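Local coordinates for NYN domain-containing protein (Vibrio parahaemolyticus, PDB 2QIP), which is of unproven function but belongs to the NYN family of PIN-like domains and may act as an RNA nuclease, at residues K11-V16 with P107-V112; N133-V138 with C152-V157; A53-S58 with V77-Y82; V16-V21 with F33-F38. All coordinates share one frame; numbering follows the deposited sequence.

Contact 1 (K11-V16 with P107-V112). With EDO (1,2-ethanediol), chain C.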
loop_
_atom_site.group_PDB
_atom_site.type_symbol
_atom_site.label_atom_id
_atom_site.label_comp_id
_atom_site.label_asym_id
_atom_site.label_seq_id
_atom_site.Cartn_x
_atom_site.Cartn_y
_atom_site.Cartn_z
ATOM N N LYS A 11 -23.641 5.639 5.193
ATOM C CA LYS A 11 -22.892 4.417 5.475
ATOM C C LYS A 11 -21.403 4.748 5.499
ATOM O O LYS A 11 -20.896 5.371 4.566
ATOM C CB LYS A 11 -23.166 3.381 4.381
ATOM C CG LYS A 11 -24.529 2.680 4.522
ATOM C CD LYS A 11 -24.758 1.695 3.349
ATOM C CE LYS A 11 -26.007 0.864 3.585
ATOM N NZ LYS A 11 -26.262 -0.093 2.462
ATOM N N ILE A 12 -20.701 4.316 6.547
ATOM C CA ILE A 12 -19.280 4.610 6.687
ATOM C C ILE A 12 -18.454 3.350 6.918
ATOM O O ILE A 12 -18.930 2.346 7.465
ATOM C CB ILE A 12 -18.991 5.624 7.820
ATOM C CG1 ILE A 12 -19.307 5.041 9.202
ATOM C CG2 ILE A 12 -19.742 6.926 7.550
ATOM C CD1 ILE A 12 -18.886 5.954 10.361
ATOM N N ALA A 13 -17.205 3.424 6.466
ATOM C CA ALA A 13 -16.175 2.460 6.857
ATOM C C ALA A 13 -15.085 3.235 7.554
ATOM O O ALA A 13 -14.697 4.291 7.063
ATOM C CB ALA A 13 -15.591 1.780 5.639
ATOM N N ILE A 14 -14.573 2.690 8.656
ATOM C CA ILE A 14 -13.483 3.347 9.377
ATOM C C ILE A 14 -12.252 2.447 9.287
ATOM O O ILE A 14 -12.361 1.239 9.497
ATOM C CB ILE A 14 -13.846 3.577 10.865
ATOM C CG1 ILE A 14 -15.099 4.447 11.005
ATOM C CG2 ILE A 14 -12.649 4.228 11.594
ATOM C CD1 ILE A 14 -15.661 4.489 12.403
ATOM N N LEU A 15 -11.100 3.046 8.969
ATOM C CA LEU A 15 -9.815 2.334 8.982
ATOM C C LEU A 15 -8.843 3.173 9.797
ATOM O O LEU A 15 -8.577 4.328 9.438
ATOM C CB LEU A 15 -9.246 2.140 7.578
ATOM C CG LEU A 15 -10.041 1.211 6.646
ATOM C CD1 LEU A 15 -11.149 1.969 5.889
ATOM C CD2 LEU A 15 -9.076 0.542 5.672
ATOM N N VAL A 16 -8.349 2.600 10.897
ATOM C CA VAL A 16 -7.382 3.295 11.757
ATOM C C VAL A 16 -5.977 2.729 11.622
ATOM O O VAL A 16 -5.758 1.543 11.834
ATOM C CB VAL A 16 -7.797 3.245 13.247
ATOM C CG1 VAL A 16 -6.839 4.104 14.070
ATOM C CG2 VAL A 16 -9.233 3.739 13.429
ATOM N N PRO A 107 -17.000 0.334 -2.386
ATOM C CA PRO A 107 -18.325 0.210 -3.036
ATOM C C PRO A 107 -19.498 0.034 -2.074
ATOM O O PRO A 107 -20.638 0.286 -2.461
ATOM C CB PRO A 107 -18.176 -1.023 -3.944
ATOM C CG PRO A 107 -16.969 -1.774 -3.416
ATOM C CD PRO A 107 -16.065 -0.715 -2.851
ATOM N N ASP A 108 -19.212 -0.379 -0.841
ATOM C CA ASP A 108 -20.262 -0.693 0.119
ATOM C C ASP A 108 -20.615 0.462 1.042
ATOM O O ASP A 108 -21.530 0.340 1.848
ATOM C CB ASP A 108 -19.867 -1.894 0.978
ATOM C CG ASP A 108 -19.671 -3.137 0.158
ATOM O OD1 ASP A 108 -20.570 -3.440 -0.646
ATOM O OD2 ASP A 108 -18.615 -3.792 0.295
ATOM N N VAL A 109 -19.894 1.580 0.927
ATOM C CA VAL A 109 -20.109 2.707 1.851
ATOM C C VAL A 109 -20.228 4.027 1.103
ATOM O O VAL A 109 -19.783 4.141 -0.054
ATOM C CB VAL A 109 -19.003 2.810 2.942
ATOM C CG1 VAL A 109 -19.033 1.569 3.815
ATOM C CG2 VAL A 109 -17.612 2.990 2.333
ATOM N N ASP A 110 -20.837 5.010 1.765
ATOM C CA ASP A 110 -20.883 6.359 1.217
ATOM C C ASP A 110 -19.615 7.144 1.500
ATOM O O ASP A 110 -19.276 8.064 0.772
ATOM C CB ASP A 110 -22.066 7.138 1.796
ATOM C CG ASP A 110 -23.401 6.469 1.506
ATOM O OD1 ASP A 110 -23.663 6.188 0.320
ATOM O OD2 ASP A 110 -24.158 6.169 2.452
ATOM N N ARG A 111 -18.934 6.795 2.580
ATOM C CA ARG A 111 -17.769 7.551 3.012
ATOM C C ARG A 111 -16.800 6.606 3.711
ATOM O O ARG A 111 -17.205 5.763 4.527
ATOM C CB ARG A 111 -18.203 8.649 3.992
ATOM C CG ARG A 111 -17.040 9.530 4.494
ATOM C CD ARG A 111 -17.509 10.555 5.487
ATOM N NE ARG A 111 -18.416 11.496 4.847
ATOM C CZ ARG A 111 -18.063 12.638 4.250
ATOM N NH1 ARG A 111 -16.794 13.044 4.208
ATOM N NH2 ARG A 111 -19.011 13.390 3.669
ATOM N N VAL A 112 -15.528 6.738 3.339
ATOM C CA VAL A 112 -14.424 6.045 4.022
ATOM C C VAL A 112 -13.783 7.052 4.970
ATOM O O VAL A 112 -13.437 8.187 4.554
ATOM C CB VAL A 112 -13.377 5.519 2.996
ATOM C CG1 VAL A 112 -12.168 4.907 3.717
ATOM C CG2 VAL A 112 -14.016 4.502 2.051
HETATM C C1 EDO C . -23.201 2.909 -0.563
HETATM O O1 EDO C . -22.643 4.018 -1.272
HETATM C C2 EDO C . -24.552 2.562 -1.181
HETATM O O2 EDO C . -24.914 1.285 -0.662
HETATM O O HOH W 1 -23.438 -1.547 2.133
#
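With CG swung beside its own backbone N (chi1 -59°), Asp110 turns its carboxylate back onto the start of strand 10-17, where OD2 accepts from Lys11 N at 2.8 Å. That bond is almost straight, 174° at the hydrogen, and reaches OD2 on its anti side, somewhat out of the carboxylate plane. Lys11 O in turn takes two donors: Asp110 N, 2.8 Å away and above the carbonyl plane, and Arg111 N, 3.1 Å away and nearly on the line of the C=O bond. Three bonds therefore fix the Lys11 backbone to the turn that leads into strand 111-115. The extended Lys11 side chain leaves the carboxylate behind and ends on a water that also binds Asp108 O, while Asp110 OD1 accepts from an ethanediol molecule. Val109 lays CG1 against the Ile12-Ala13 peptide, 3.6 Å from Ile12 C. Beyond it the two strands pair regularly, Arg111 O receiving Ala13 N at 3.0 Å. Leu15 CD1 meets Val112 CG1 at 3.8 Å on the Ala13 side, which helix 95-105 covers. On the Ile12 side Arg111 runs outward to a salt bridge with Glu10. Two neighbouring parallel strands joined in this way form the middle of the 3-2-1-4-5-6 sheet, an order in keeping with the Rossmann-like 3-2-1-4-5 core of PIN-type domains, with one further strand at the edge.

Contact 2 (N133-V138 with C152-V157). With EDO (1,2-ethanediol), chain C.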
loop_
_atom_site.group_PDB
_atom_site.type_symbol
_atom_site.label_atom_id
_atom_site.label_comp_id
_atom_site.label_asym_id
_atom_site.label_seq_id
_atom_site.Cartn_x
_atom_site.Cartn_y
_atom_site.Cartn_z
ATOM N N ASN A 133 -16.355 7.121 -6.590
ATOM C CA ASN A 133 -16.967 8.416 -6.290
ATOM C C ASN A 133 -17.591 8.478 -4.898
ATOM O O ASN A 133 -18.688 9.031 -4.719
ATOM C CB ASN A 133 -17.968 8.838 -7.367
ATOM C CG ASN A 133 -18.306 10.310 -7.296
ATOM O OD1 ASN A 133 -17.507 11.146 -6.825
ATOM N ND2 ASN A 133 -19.495 10.650 -7.778
ATOM N N LYS A 134 -16.876 7.919 -3.914
ATOM C CA LYS A 134 -17.301 8.032 -2.523
ATOM C C LYS A 134 -16.528 9.156 -1.833
ATOM O O LYS A 134 -15.518 9.637 -2.363
ATOM C CB LYS A 134 -17.139 6.682 -1.796
ATOM C CG LYS A 134 -17.835 5.497 -2.497
ATOM C CD LYS A 134 -19.293 5.732 -2.879
ATOM C CE LYS A 134 -19.911 4.523 -3.615
ATOM N NZ LYS A 134 -20.132 3.351 -2.723
ATOM N N LYS A 135 -17.043 9.587 -0.678
ATOM C CA LYS A 135 -16.376 10.633 0.102
ATOM C C LYS A 135 -15.297 10.016 0.964
ATOM O O LYS A 135 -15.404 8.842 1.364
ATOM C CB LYS A 135 -17.374 11.348 1.018
ATOM C CG LYS A 135 -18.522 12.027 0.284
ATOM C CD LYS A 135 -18.087 13.298 -0.378
ATOM C CE LYS A 135 -19.286 14.008 -1.027
ATOM N NZ LYS A 135 -18.819 15.224 -1.736
ATOM N N VAL A 136 -14.273 10.807 1.262
ATOM C CA VAL A 136 -13.227 10.390 2.177
ATOM C C VAL A 136 -12.988 11.486 3.196
ATOM O O VAL A 136 -12.752 12.667 2.827
ATOM C CB VAL A 136 -11.910 10.047 1.433
ATOM C CG1 VAL A 136 -10.856 9.536 2.421
ATOM C CG2 VAL A 136 -12.183 8.987 0.330
ATOM N N THR A 137 -13.075 11.105 4.471
ATOM C CA THR A 137 -12.634 11.980 5.569
ATOM C C THR A 137 -11.331 11.430 6.129
ATOM O O THR A 137 -11.220 10.220 6.357
ATOM C CB THR A 137 -13.672 12.024 6.708
ATOM O OG1 THR A 137 -14.904 12.562 6.211
ATOM C CG2 THR A 137 -13.175 12.843 7.921
ATOM N N VAL A 138 -10.363 12.318 6.360
ATOM C CA VAL A 138 -9.109 11.976 7.021
ATOM C C VAL A 138 -9.092 12.607 8.393
ATOM O O VAL A 138 -9.417 13.790 8.514
ATOM C CB VAL A 138 -7.891 12.451 6.191
ATOM C CG1 VAL A 138 -6.582 12.347 6.994
ATOM C CG2 VAL A 138 -7.789 11.640 4.892
ATOM N N CYS A 152 -6.433 16.309 -0.603
ATOM C CA CYS A 152 -7.110 15.261 -1.385
ATOM C C CYS A 152 -8.452 14.884 -0.739
ATOM O O CYS A 152 -9.417 14.599 -1.444
ATOM C CB CYS A 152 -6.234 13.995 -1.488
ATOM S SG CYS A 152 -4.885 14.136 -2.641
ATOM N N ALA A 153 -8.478 14.799 0.594
ATOM C CA ALA A 153 -9.667 14.367 1.318
ATOM C C ALA A 153 -10.836 15.305 1.059
ATOM O O ALA A 153 -10.640 16.511 0.856
ATOM C CB ALA A 153 -9.363 14.343 2.818
ATOM N N ASP A 154 -12.048 14.762 1.067
ATOM C CA ASP A 154 -13.227 15.607 1.050
ATOM C C ASP A 154 -13.363 16.456 2.310
ATOM O O ASP A 154 -13.795 17.604 2.239
ATOM C CB ASP A 154 -14.474 14.770 0.784
ATOM C CG ASP A 154 -14.400 14.102 -0.561
ATOM O OD1 ASP A 154 -14.613 14.797 -1.580
ATOM O OD2 ASP A 154 -14.063 12.910 -0.609
ATOM N N ASN A 155 -13.011 15.881 3.457
ATOM C CA ASN A 155 -13.042 16.578 4.744
ATOM C C ASN A 155 -11.846 16.129 5.532
ATOM O O ASN A 155 -11.425 14.980 5.435
ATOM C CB ASN A 155 -14.319 16.203 5.519
ATOM C CG ASN A 155 -15.580 16.693 4.831
ATOM O OD1 ASN A 155 -16.103 17.791 5.150
ATOM N ND2 ASN A 155 -16.077 15.912 3.873
ATOM N N PHE A 156 -11.324 17.043 6.342
ATOM C CA PHE A 156 -10.215 16.749 7.234
ATOM C C PHE A 156 -10.615 17.139 8.651
ATOM O O PHE A 156 -11.143 18.237 8.870
ATOM C CB PHE A 156 -8.941 17.503 6.832
ATOM C CG PHE A 156 -7.812 17.355 7.834
ATOM C CD1 PHE A 156 -7.162 16.135 7.989
ATOM C CD2 PHE A 156 -7.415 18.428 8.636
ATOM C CE1 PHE A 156 -6.141 15.982 8.915
ATOM C CE2 PHE A 156 -6.382 18.268 9.589
ATOM C CZ PHE A 156 -5.741 17.052 9.709
ATOM N N VAL A 157 -10.378 16.243 9.603
ATOM C CA VAL A 157 -10.663 16.540 11.003
ATOM C C VAL A 157 -9.364 16.406 11.794
ATOM O O VAL A 157 -8.680 15.366 11.729
ATOM C CB VAL A 157 -11.728 15.590 11.591
ATOM C CG1 VAL A 157 -11.953 15.906 13.094
ATOM C CG2 VAL A 157 -13.051 15.675 10.807
HETATM C C1 EDO C . -23.201 2.909 -0.563
HETATM O O1 EDO C . -22.643 4.018 -1.272
HETATM C C2 EDO C . -24.552 2.562 -1.181
HETATM O O2 EDO C . -24.914 1.285 -0.662
HETATM O O HOH W 2 -16.394 16.816 -1.321
#
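Asp154 and Val136 hold each other through both backbone and side chain. With CG of Asp154 beside its backbone N (chi1 -62°), the carboxylate is brought to Val136 N, from which OD2 accepts at 2.8 Å, approached on its anti side at 17° from the carboxylate plane; OD2 takes a second donor in Gln129 NE2 of helix 122-132. Val136 O is engaged as well, by Asn155 N at 3.3 Å and by a weak, strongly bent bond from Asp154 N. Further along, Val138 N gives to Asn155 O at 3.0 Å, and Val138 O receives Val157 N at 2.9 Å in a nearly straight bond. The other carboxylate oxygen, Asp154 OD1, is served by a water 2.7 Å away that also accepts from Lys135 NZ; the water bridges the two opposite charges, whose atoms Lys135 NZ and Asp154 OD1 are 4.2 Å apart, beyond a direct salt bridge. Thr137 OG1 is bonded to Arg111 NH1. Lys134 NZ leads away to Val109 O, Ala106 O and an ethanediol oxygen. The apolar part lies on the opposite side of the sheet from Thr137: Val138 CG2 touches Ala153 CB at 3.8 Å, while CG1 meets the edge of the Phe156 ring in its plane, 4.0 Å from CD1. Helix 147-152 covers both Val138 and Phe156. It connects the two strands in a classic beta-alpha-beta unit that adds strand 155-158 as the last strand of the parallel sheet.

Contact 3 (A53-S58 with V77-Y82). With EDO (1,2-ethanediol), chain B; EDO (1,2-ethanediol), chain F.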
loop_
_atom_site.group_PDB
_atom_site.type_symbol
_atom_site.label_atom_id
_atom_site.label_comp_id
_atom_site.label_asym_id
_atom_site.label_seq_id
_atom_site.Cartn_x
_atom_site.Cartn_y
_atom_site.Cartn_z
ATOM N N ALA A 53 -9.195 -1.529 13.025
ATOM C CA ALA A 53 -8.037 -0.881 13.627
ATOM C C ALA A 53 -6.832 -1.744 13.312
ATOM O O ALA A 53 -6.776 -2.911 13.716
ATOM C CB ALA A 53 -8.222 -0.732 15.152
ATOM N N TYR A 54 -5.880 -1.182 12.569
ATOM C CA TYR A 54 -4.737 -1.936 12.049
ATOM C C TYR A 54 -3.564 -1.742 12.996
ATOM O O TYR A 54 -2.973 -0.650 13.079
ATOM C CB TYR A 54 -4.409 -1.425 10.635
ATOM C CG TYR A 54 -5.546 -1.733 9.688
ATOM C CD1 TYR A 54 -5.513 -2.877 8.907
ATOM C CD2 TYR A 54 -6.668 -0.900 9.597
ATOM C CE1 TYR A 54 -6.557 -3.206 8.050
ATOM C CE2 TYR A 54 -7.735 -1.224 8.741
ATOM C CZ TYR A 54 -7.659 -2.373 7.955
ATOM O OH TYR A 54 -8.713 -2.722 7.107
ATOM N N ALA A 55 -3.223 -2.810 13.709
ATOM C CA ALA A 55 -2.270 -2.734 14.826
ATOM C C ALA A 55 -1.203 -3.811 14.689
ATOM O O ALA A 55 -1.230 -4.630 13.755
ATOM C CB ALA A 55 -3.035 -2.895 16.150
ATOM N N ILE A 56 -0.272 -3.819 15.647
ATOM C CA ILE A 56 0.827 -4.782 15.663
ATOM C C ILE A 56 0.582 -5.794 16.778
ATOM O O ILE A 56 0.292 -5.421 17.915
ATOM C CB ILE A 56 2.185 -4.060 15.858
ATOM C CG1 ILE A 56 2.372 -2.984 14.769
ATOM C CG2 ILE A 56 3.359 -5.055 15.873
ATOM C CD1 ILE A 56 2.356 -3.517 13.308
ATOM N N ALA A 57 0.689 -7.079 16.445
ATOM C CA ALA A 57 0.533 -8.133 17.445
ATOM C C ALA A 57 1.580 -8.047 18.535
ATOM O O ALA A 57 2.715 -7.650 18.289
ATOM C CB ALA A 57 0.595 -9.479 16.782
ATOM N N SER A 58 1.192 -8.467 19.736
ATOM C CA SER A 58 2.077 -8.311 20.898
ATOM C C SER A 58 1.829 -9.393 21.910
ATOM O O SER A 58 0.688 -9.795 22.111
ATOM C CB SER A 58 1.827 -6.956 21.563
ATOM O OG SER A 58 2.643 -6.788 22.718
ATOM N N VAL A 77 -10.003 -5.656 15.345
ATOM C CA VAL A 77 -8.588 -5.370 15.428
ATOM C C VAL A 77 -7.858 -6.283 14.456
ATOM O O VAL A 77 -7.970 -7.514 14.537
ATOM C CB VAL A 77 -8.055 -5.503 16.868
ATOM C CG1 VAL A 77 -6.541 -5.453 16.883
ATOM C CG2 VAL A 77 -8.653 -4.390 17.766
HETATM N N MSE A 78 -7.148 -5.655 13.514
HETATM C CA MSE A 78 -6.403 -6.370 12.490
HETATM C C MSE A 78 -4.942 -6.353 12.896
HETATM O O MSE A 78 -4.297 -5.312 12.840
HETATM C CB MSE A 78 -6.574 -5.673 11.128
HETATM C CG MSE A 78 -8.031 -5.437 10.734
HETATM SE SE MSE A 78 -8.966 -7.100 10.410
HETATM C CE MSE A 78 -8.001 -7.571 8.787
ATOM N N LEU A 79 -4.412 -7.502 13.320
ATOM C CA LEU A 79 -3.001 -7.572 13.727
ATOM C C LEU A 79 -2.147 -7.949 12.522
ATOM O O LEU A 79 -2.515 -8.835 11.739
ATOM C CB LEU A 79 -2.834 -8.607 14.837
ATOM C CG LEU A 79 -3.668 -8.286 16.084
ATOM C CD1 LEU A 79 -3.639 -9.415 17.184
ATOM C CD2 LEU A 79 -3.249 -6.926 16.685
ATOM N N LYS A 80 -1.013 -7.269 12.363
ATOM C CA LYS A 80 -0.203 -7.486 11.180
ATOM C C LYS A 80 0.369 -8.907 11.151
ATOM O O LYS A 80 0.939 -9.363 12.151
ATOM C CB LYS A 80 0.910 -6.447 11.075
ATOM C CG LYS A 80 1.551 -6.487 9.708
ATOM C CD LYS A 80 2.523 -5.375 9.485
ATOM C CE LYS A 80 3.012 -5.417 8.039
ATOM N NZ LYS A 80 4.135 -4.484 7.851
ATOM N N PRO A 81 0.199 -9.619 10.022
ATOM C CA PRO A 81 0.854 -10.924 9.930
ATOM C C PRO A 81 2.365 -10.789 10.015
ATOM O O PRO A 81 2.932 -9.809 9.544
ATOM C CB PRO A 81 0.478 -11.415 8.525
ATOM C CG PRO A 81 -0.709 -10.570 8.106
ATOM C CD PRO A 81 -0.583 -9.284 8.812
ATOM N N TYR A 82 2.999 -11.802 10.595
ATOM C CA TYR A 82 4.449 -11.937 10.540
ATOM C C TYR A 82 4.977 -11.785 9.107
ATOM O O TYR A 82 4.481 -12.416 8.164
ATOM C CB TYR A 82 4.849 -13.316 11.069
ATOM C CG TYR A 82 6.301 -13.643 10.800
ATOM C CD1 TYR A 82 7.317 -12.975 11.482
ATOM C CD2 TYR A 82 6.657 -14.620 9.856
ATOM C CE1 TYR A 82 8.666 -13.258 11.230
ATOM C CE2 TYR A 82 8.005 -14.918 9.602
ATOM C CZ TYR A 82 8.995 -14.222 10.296
ATOM O OH TYR A 82 10.330 -14.511 10.074
HETATM C C1 EDO B . 6.468 -8.271 11.811
HETATM O O1 EDO B . 6.773 -9.637 11.463
HETATM C C2 EDO B . 5.012 -7.974 11.494
HETATM O O2 EDO B . 4.898 -8.103 10.081
HETATM C C1 EDO F . 13.146 -11.924 10.233
HETATM O O1 EDO F . 12.638 -10.606 10.042
HETATM C C2 EDO F . 12.584 -12.443 11.543
HETATM O O2 EDO F . 12.274 -13.831 11.394
HETATM O O HOH W 3 1.874 -7.717 14.015
#
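Three backbone hydrogen bonds join the two segments: Met78 N to Ala53 O at 2.8 Å, Ala55 N to Met78 O at 2.9 Å, and Lys80 N to Ala55 O at 3.0 Å. The last is bent, 139° at the hydrogen, with Lys80 N in the plane of the Ala55 carbonyl, and Ala55 O has a second donor in Trp94 NE1. Farther on, a water takes over the link, accepting from Ala57 N and donating to Lys80 O. Lys80 NZ is carried away by its extended chain to a salt bridge with Asp120 of the second subunit and to the carbonyls of Lys91 and Asp93. Strands 46-55 and 76-79 are the two arms of a beta-alpha-beta unit closed by helix 61-73, and the second of them lies at the edge of the chain's parallel sheet. On one side Met78, a selenomethionine, runs alongside Tyr54 and points the same way. Its CG sits beside the backbone N (chi1 -53°), which places it over one face of the Tyr54 ring in a CH-pi contact, 4.1 Å from the centroid and offset toward the rim. Tyr54 OH is anchored by Asp101, and Trp94 meets the Tyr54 ring edge-to-face. On the other side Leu79 CD2 packs on Ala55 CB at 4.1 Å, and Leu79 CB on Ala57 CB at 4.0 Å. Ile56 CD1 lies beside Lys80 CB at 4.0 Å.

Contact 4 (V16-V21 with F33-F38)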
loop_
_atom_site.group_PDB
_atom_site.type_symbol
_atom_site.label_atom_id
_atom_site.label_comp_id
_atom_site.label_asym_id
_atom_site.label_seq_id
_atom_site.Cartn_x
_atom_site.Cartn_y
_atom_site.Cartn_z
ATOM N N VAL A 16 -8.349 2.600 10.897
ATOM C CA VAL A 16 -7.382 3.295 11.757
ATOM C C VAL A 16 -5.977 2.729 11.622
ATOM O O VAL A 16 -5.758 1.543 11.834
ATOM C CB VAL A 16 -7.797 3.245 13.247
ATOM C CG1 VAL A 16 -6.839 4.104 14.070
ATOM C CG2 VAL A 16 -9.233 3.739 13.429
ATOM N N ASP A 17 -5.041 3.609 11.283
ATOM C CA ASP A 17 -3.627 3.257 11.213
ATOM C C ASP A 17 -3.114 3.461 12.655
ATOM O O ASP A 17 -2.643 4.560 13.008
ATOM C CB ASP A 17 -2.995 4.232 10.215
ATOM C CG ASP A 17 -1.534 3.972 9.912
ATOM O OD1 ASP A 17 -0.887 3.087 10.500
ATOM O OD2 ASP A 17 -1.028 4.716 9.037
ATOM N N VAL A 18 -3.250 2.424 13.498
ATOM C CA VAL A 18 -2.984 2.567 14.934
ATOM C C VAL A 18 -1.554 3.025 15.198
ATOM O O VAL A 18 -1.343 3.870 16.061
ATOM C CB VAL A 18 -3.294 1.235 15.687
ATOM C CG1 VAL A 18 -2.788 1.264 17.133
ATOM C CG2 VAL A 18 -4.803 0.923 15.636
ATOM N N GLN A 19 -0.591 2.509 14.437
ATOM C CA GLN A 19 0.815 2.916 14.658
ATOM C C GLN A 19 1.016 4.411 14.356
ATOM O O GLN A 19 1.693 5.120 15.107
ATOM C CB GLN A 19 1.773 2.075 13.803
ATOM C CG GLN A 19 1.888 0.619 14.246
ATOM C CD GLN A 19 2.576 0.453 15.608
ATOM O OE1 GLN A 19 1.912 0.356 16.643
ATOM N NE2 GLN A 19 3.915 0.422 15.604
ATOM N N ASN A 20 0.432 4.887 13.259
ATOM C CA ASN A 20 0.552 6.306 12.915
ATOM C C ASN A 20 -0.083 7.210 13.979
ATOM O O ASN A 20 0.528 8.200 14.409
ATOM C CB ASN A 20 -0.022 6.599 11.530
ATOM C CG ASN A 20 0.035 8.071 11.175
ATOM O OD1 ASN A 20 -0.873 8.835 11.502
ATOM N ND2 ASN A 20 1.092 8.478 10.482
ATOM N N VAL A 21 -1.281 6.842 14.433
ATOM C CA VAL A 21 -1.959 7.581 15.493
ATOM C C VAL A 21 -1.102 7.610 16.754
ATOM O O VAL A 21 -0.925 8.665 17.349
ATOM C CB VAL A 21 -3.344 6.971 15.771
ATOM C CG1 VAL A 21 -3.981 7.605 16.990
ATOM C CG2 VAL A 21 -4.233 7.175 14.553
ATOM N N PHE A 33 -4.346 8.794 22.016
ATOM C CA PHE A 33 -5.633 9.016 21.347
ATOM C C PHE A 33 -6.784 8.420 22.141
ATOM O O PHE A 33 -6.687 7.288 22.644
ATOM C CB PHE A 33 -5.546 8.334 19.987
ATOM C CG PHE A 33 -6.652 8.653 19.029
ATOM C CD1 PHE A 33 -6.812 9.931 18.488
ATOM C CD2 PHE A 33 -7.479 7.633 18.595
ATOM C CE1 PHE A 33 -7.819 10.189 17.534
ATOM C CE2 PHE A 33 -8.483 7.879 17.649
ATOM C CZ PHE A 33 -8.639 9.164 17.121
ATOM N N ASP A 34 -7.878 9.179 22.240
ATOM C CA ASP A 34 -9.084 8.708 22.918
ATOM C C ASP A 34 -9.998 8.004 21.914
ATOM O O ASP A 34 -10.799 8.637 21.219
ATOM C CB ASP A 34 -9.810 9.875 23.596
ATOM C CG ASP A 34 -10.987 9.430 24.430
ATOM O OD1 ASP A 34 -11.431 8.255 24.281
ATOM O OD2 ASP A 34 -11.469 10.264 25.249
ATOM N N TYR A 35 -9.875 6.683 21.848
ATOM C CA TYR A 35 -10.643 5.931 20.871
ATOM C C TYR A 35 -12.141 5.937 21.162
ATOM O O TYR A 35 -12.952 5.828 20.232
ATOM C CB TYR A 35 -10.131 4.496 20.784
ATOM C CG TYR A 35 -8.863 4.372 19.989
ATOM C CD1 TYR A 35 -8.914 4.134 18.618
ATOM C CD2 TYR A 35 -7.614 4.478 20.600
ATOM C CE1 TYR A 35 -7.736 4.008 17.864
ATOM C CE2 TYR A 35 -6.437 4.364 19.860
ATOM C CZ TYR A 35 -6.517 4.126 18.493
ATOM O OH TYR A 35 -5.372 4.002 17.750
ATOM N N ASN A 36 -12.526 6.055 22.435
ATOM C CA ASN A 36 -13.951 6.163 22.742
ATOM C C ASN A 36 -14.552 7.478 22.236
ATOM O O ASN A 36 -15.647 7.488 21.684
ATOM C CB ASN A 36 -14.196 6.047 24.239
ATOM C CG ASN A 36 -14.231 4.621 24.716
ATOM O OD1 ASN A 36 -15.102 3.848 24.335
ATOM N ND2 ASN A 36 -13.290 4.275 25.589
ATOM N N GLN A 37 -13.827 8.577 22.411
ATOM C CA GLN A 37 -14.301 9.874 21.916
ATOM C C GLN A 37 -14.370 9.852 20.394
ATOM O O GLN A 37 -15.333 10.339 19.809
ATOM C CB GLN A 37 -13.371 11.013 22.383
ATOM C CG GLN A 37 -13.960 12.422 22.199
ATOM C CD GLN A 37 -15.159 12.656 23.110
ATOM O OE1 GLN A 37 -15.405 11.882 24.050
ATOM N NE2 GLN A 37 -15.895 13.732 22.860
ATOM N N PHE A 38 -13.320 9.322 19.766
ATOM C CA PHE A 38 -13.332 9.217 18.315
ATOM C C PHE A 38 -14.542 8.404 17.831
ATOM O O PHE A 38 -15.248 8.833 16.922
ATOM C CB PHE A 38 -12.025 8.614 17.776
ATOM C CG PHE A 38 -12.134 8.214 16.330
ATOM C CD1 PHE A 38 -12.071 9.181 15.330
ATOM C CD2 PHE A 38 -12.335 6.889 15.984
ATOM C CE1 PHE A 38 -12.212 8.836 13.998
ATOM C CE2 PHE A 38 -12.499 6.529 14.642
ATOM C CZ PHE A 38 -12.439 7.509 13.654
HETATM O O HOH W 4 -3.065 4.511 18.699
#
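A buried apolar core at the strand-to-helix turn that ends strand 10-17 brings Val16, Val18 and Val21 against Phe33, Tyr35 and Phe38. Tyr35 is central to it. With CG beside its backbone N (chi1 -78°), its ring extends toward the turn, and Val16 CG1 meets the ring edge, near its plane, 3.9 Å from CE1. The hydroxyl of Tyr35 rests against the Val18 isopropyl group, with OH 3.8 Å from both CG1 and CG2. A water in the ring plane, only 2.5 Å from Tyr35 OH, donates to Val18 O and so gives this polar group a partner within the apolar surroundings. The tightest approach is that of Val21, whose CG1 presses on Phe33 at 3.5 Å from CB and from CG alike. Phe33 in turn lays CD2 over the centre of one Tyr35 face. Phe38 makes a marginal contact across the two segments, its CE2 4.5 Å from Val16 CG2; its ring meets Tyr139 edge-to-face. Helix 35-42 is started by Asp34, whose OD1 caps it by accepting from Gln37 N at 3.1 Å. Asp17, the N-cap residue of helix 18-29, turns away toward Ser116. The core thus packs helix 35-42 and Phe33 before it against the first turn of helix 18-29 and the C-terminal end of strand 10-17, the sheet end at which PIN-type nucleases generally gather their acidic metal-binding residues.

All four contacts reach one six-stranded parallel sheet. Contact 1 joins two of its inner strands, 10-17 and 111-115, while contacts 2 and 3 add the outermost strands, 155-158 and 76-79; their centres lie about 25 Å apart on opposite sides of the chain's centre. Contact 4 shares Val16 with contact 1 and continues strand 10-17 into helix 18-29, its centre about 14 Å from that of contact 3. Along the chain, contacts 4 and then 3 are nested within the loop closed by contact 1, and contact 2 follows. Strand 10-17 thus lies between 46-55, a strand of contact 3, and 111-115, which ties the halves of the alpha/beta domain together.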